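Stress response kinase A (Escherichia coli, PDB 1ZYL) phosphorylates itself and other proteins on serine and threonine residues, using ATP and magnesium, and probably suppresses the effects of stress linked to reactive oxygen species. Local coordinates at residues 56-61 against 285-290. Sequence-based numbering, arbitrary orientation.
Sequences FYRPER and WADPAF
A side-chain bridge between the two lobes of a protein-kinase-like fold is illustrated by Arg58 and Asp287, which join the loop that follows the N-lobe strand 52-57 to the capped start of the short helix 289-293 in the C-terminal, helical part of the chain. The backbones stay well apart, the nearest CA atoms, those of Arg58 and Asp287, being 10.7 Å from each other, and the arginine spans most of the distance. Its chain, bent at chi2 and chi3, brings NH1 to 3.3 Å from Asp287 OD2. This salt bridge includes only a weak hydrogen bond, with an N-H...O angle of 136° and the guanidinium and carboxylate planes turned 50° apart. The guanidinium has firmer company on the N-lobe side: Arg58 NE forms a salt bridge with Glu38, and NH1 also donates to the carbonyl of Tyr37. This places the arginine next to the loop between strands 32-34 and 40-44, with its side chain about 8 Å from that of Ser36, an inferred ATP site. Phe6, near the N-terminus of the chain, makes a cation-pi contact with the same guanidinium. On the helical side, Phe290 CE1 lies 3.6 Å from Arg58 NH1, and the ring is steeply inclined to the guanidinium, at 75°. The two oxygens of Asp287 divide their work, one facing the arginine and the other the helix start. Replacing this aspartate by an alanine is likely to strip Arg58 of its charged partner across the lobes and leave Ala289 N without its side-chain cap. Because chi1 of Asp287 sets CG beside its own carbonyl carbon, the carboxylate follows the chain into the turn, where OD1 uses its anti lone pair to accept from Ala289 N at 2.9 Å.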
loop_
_atom_site.group_PDB
_atom_site.type_symbol
_atom_site.label_atom_id
_atom_site.label_comp_id
_atom_site.label_asym_id
_atom_site.label_seq_id
_atom_site.Cartn_x
_atom_site.Cartn_y
_atom_site.Cartn_z
ATOM N N PHE A 56 -7.339 7.066 12.705
ATOM C CA PHE A 56 -6.545 6.784 13.880
ATOM C C PHE A 56 -5.503 5.776 13.485
ATOM O O PHE A 56 -5.805 4.615 13.256
ATOM C CB PHE A 56 -7.396 6.236 15.016
ATOM C CG PHE A 56 -8.074 7.298 15.815
ATOM C CD1 PHE A 56 -9.124 8.028 15.275
ATOM C CD2 PHE A 56 -7.650 7.581 17.104
ATOM C CE1 PHE A 56 -9.746 9.027 16.009
ATOM C CE2 PHE A 56 -8.264 8.577 17.844
ATOM C CZ PHE A 56 -9.316 9.304 17.296
ATOM N N TYR A 57 -4.271 6.243 13.381
ATOM C CA TYR A 57 -3.165 5.395 13.004
ATOM C C TYR A 57 -2.994 4.306 14.045
ATOM O O TYR A 57 -2.885 4.589 15.234
ATOM C CB TYR A 57 -1.912 6.255 12.880
ATOM C CG TYR A 57 -1.979 7.200 11.696
ATOM C CD1 TYR A 57 -1.742 6.733 10.403
ATOM C CD2 TYR A 57 -2.309 8.550 11.862
ATOM C CE1 TYR A 57 -1.827 7.579 9.303
ATOM C CE2 TYR A 57 -2.399 9.412 10.756
ATOM C CZ TYR A 57 -2.157 8.912 9.479
ATOM O OH TYR A 57 -2.260 9.721 8.371
ATOM N N ARG A 58 -2.986 3.054 13.601
ATOM C CA ARG A 58 -2.846 1.945 14.530
ATOM C C ARG A 58 -1.502 1.994 15.252
ATOM O O ARG A 58 -0.435 2.029 14.632
ATOM C CB ARG A 58 -3.045 0.590 13.811
ATOM C CG ARG A 58 -1.791 -0.174 13.358
ATOM C CD ARG A 58 -2.010 -1.702 13.431
ATOM N NE ARG A 58 -3.137 -2.161 12.612
ATOM C CZ ARG A 58 -3.964 -3.140 12.968
ATOM N NH1 ARG A 58 -4.964 -3.505 12.181
ATOM N NH2 ARG A 58 -3.796 -3.749 14.126
ATOM N N PRO A 59 -1.544 2.022 16.587
ATOM C CA PRO A 59 -0.329 2.068 17.398
ATOM C C PRO A 59 0.672 0.992 17.007
ATOM O O PRO A 59 0.301 -0.048 16.475
ATOM C CB PRO A 59 -0.857 1.895 18.820
ATOM C CG PRO A 59 -2.169 1.176 18.624
ATOM C CD PRO A 59 -2.737 1.882 17.438
ATOM N N GLU A 60 1.945 1.274 17.254
ATOM C CA GLU A 60 3.041 0.363 16.951
ATOM C C GLU A 60 3.452 0.244 15.487
ATOM O O GLU A 60 4.513 -0.294 15.184
ATOM C CB GLU A 60 2.726 -1.018 17.511
ATOM C CG GLU A 60 2.400 -0.970 18.986
ATOM C CD GLU A 60 3.124 0.167 19.687
ATOM O OE1 GLU A 60 4.377 0.207 19.637
ATOM O OE2 GLU A 60 2.436 1.023 20.283
ATOM N N ARG A 61 2.631 0.746 14.575
ATOM C CA ARG A 61 2.971 0.662 13.163
ATOM C C ARG A 61 3.960 1.751 12.770
ATOM O O ARG A 61 5.125 1.465 12.513
ATOM C CB ARG A 61 1.707 0.761 12.309
ATOM C CG ARG A 61 1.945 0.738 10.815
ATOM C CD ARG A 61 0.676 0.331 10.124
ATOM N NE ARG A 61 0.523 0.892 8.785
ATOM C CZ ARG A 61 1.222 0.519 7.719
ATOM N NH1 ARG A 61 2.146 -0.426 7.818
ATOM N NH2 ARG A 61 0.975 1.076 6.544
ATOM N N TRP A 285 -3.186 -10.454 13.681
ATOM C CA TRP A 285 -4.168 -11.473 14.037
ATOM C C TRP A 285 -4.938 -11.248 15.338
ATOM O O TRP A 285 -6.065 -11.709 15.464
ATOM C CB TRP A 285 -3.498 -12.850 14.077
ATOM C CG TRP A 285 -4.446 -13.987 13.927
ATOM C CD1 TRP A 285 -4.645 -15.012 14.803
ATOM C CD2 TRP A 285 -5.312 -14.235 12.819
ATOM N NE1 TRP A 285 -5.581 -15.888 14.310
ATOM C CE2 TRP A 285 -6.008 -15.432 13.092
ATOM C CE3 TRP A 285 -5.567 -13.562 11.619
ATOM C CZ2 TRP A 285 -6.943 -15.969 12.208
ATOM C CZ3 TRP A 285 -6.495 -14.097 10.741
ATOM C CH2 TRP A 285 -7.172 -15.287 11.039
ATOM N N ALA A 286 -4.344 -10.559 16.307
ATOM C CA ALA A 286 -5.031 -10.315 17.581
ATOM C C ALA A 286 -6.148 -9.283 17.434
ATOM O O ALA A 286 -6.910 -9.037 18.364
ATOM C CB ALA A 286 -4.036 -9.858 18.641
ATOM N N ASP A 287 -6.223 -8.674 16.259
ATOM C CA ASP A 287 -7.245 -7.689 15.958
ATOM C C ASP A 287 -8.446 -8.510 15.522
ATOM O O ASP A 287 -8.373 -9.242 14.537
ATOM C CB ASP A 287 -6.783 -6.800 14.800
ATOM C CG ASP A 287 -7.793 -5.731 14.439
ATOM O OD1 ASP A 287 -8.994 -6.053 14.359
ATOM O OD2 ASP A 287 -7.386 -4.569 14.222
ATOM N N PRO A 288 -9.569 -8.405 16.250
ATOM C CA PRO A 288 -10.804 -9.142 15.948
ATOM C C PRO A 288 -11.148 -9.168 14.468
ATOM O O PRO A 288 -11.536 -10.199 13.923
ATOM C CB PRO A 288 -11.847 -8.398 16.762
ATOM C CG PRO A 288 -11.069 -7.989 17.981
ATOM C CD PRO A 288 -9.759 -7.506 17.401
ATOM N N ALA A 289 -10.990 -8.022 13.820
ATOM C CA ALA A 289 -11.288 -7.870 12.398
ATOM C C ALA A 289 -10.587 -8.847 11.439
ATOM O O ALA A 289 -11.128 -9.165 10.380
ATOM C CB ALA A 289 -10.993 -6.448 11.978
ATOM N N PHE A 290 -9.397 -9.325 11.790
ATOM C CA PHE A 290 -8.689 -10.241 10.909
ATOM C C PHE A 290 -9.175 -11.697 10.949
ATOM O O PHE A 290 -9.134 -12.387 9.936
ATOM C CB PHE A 290 -7.183 -10.133 11.152
ATOM C CG PHE A 290 -6.596 -8.838 10.662
ATOM C CD1 PHE A 290 -6.941 -7.630 11.263
ATOM C CD2 PHE A 290 -5.746 -8.812 9.557
ATOM C CE1 PHE A 290 -6.454 -6.415 10.768
ATOM C CE2 PHE A 290 -5.254 -7.594 9.056
ATOM C CZ PHE A 290 -5.612 -6.399 9.664
#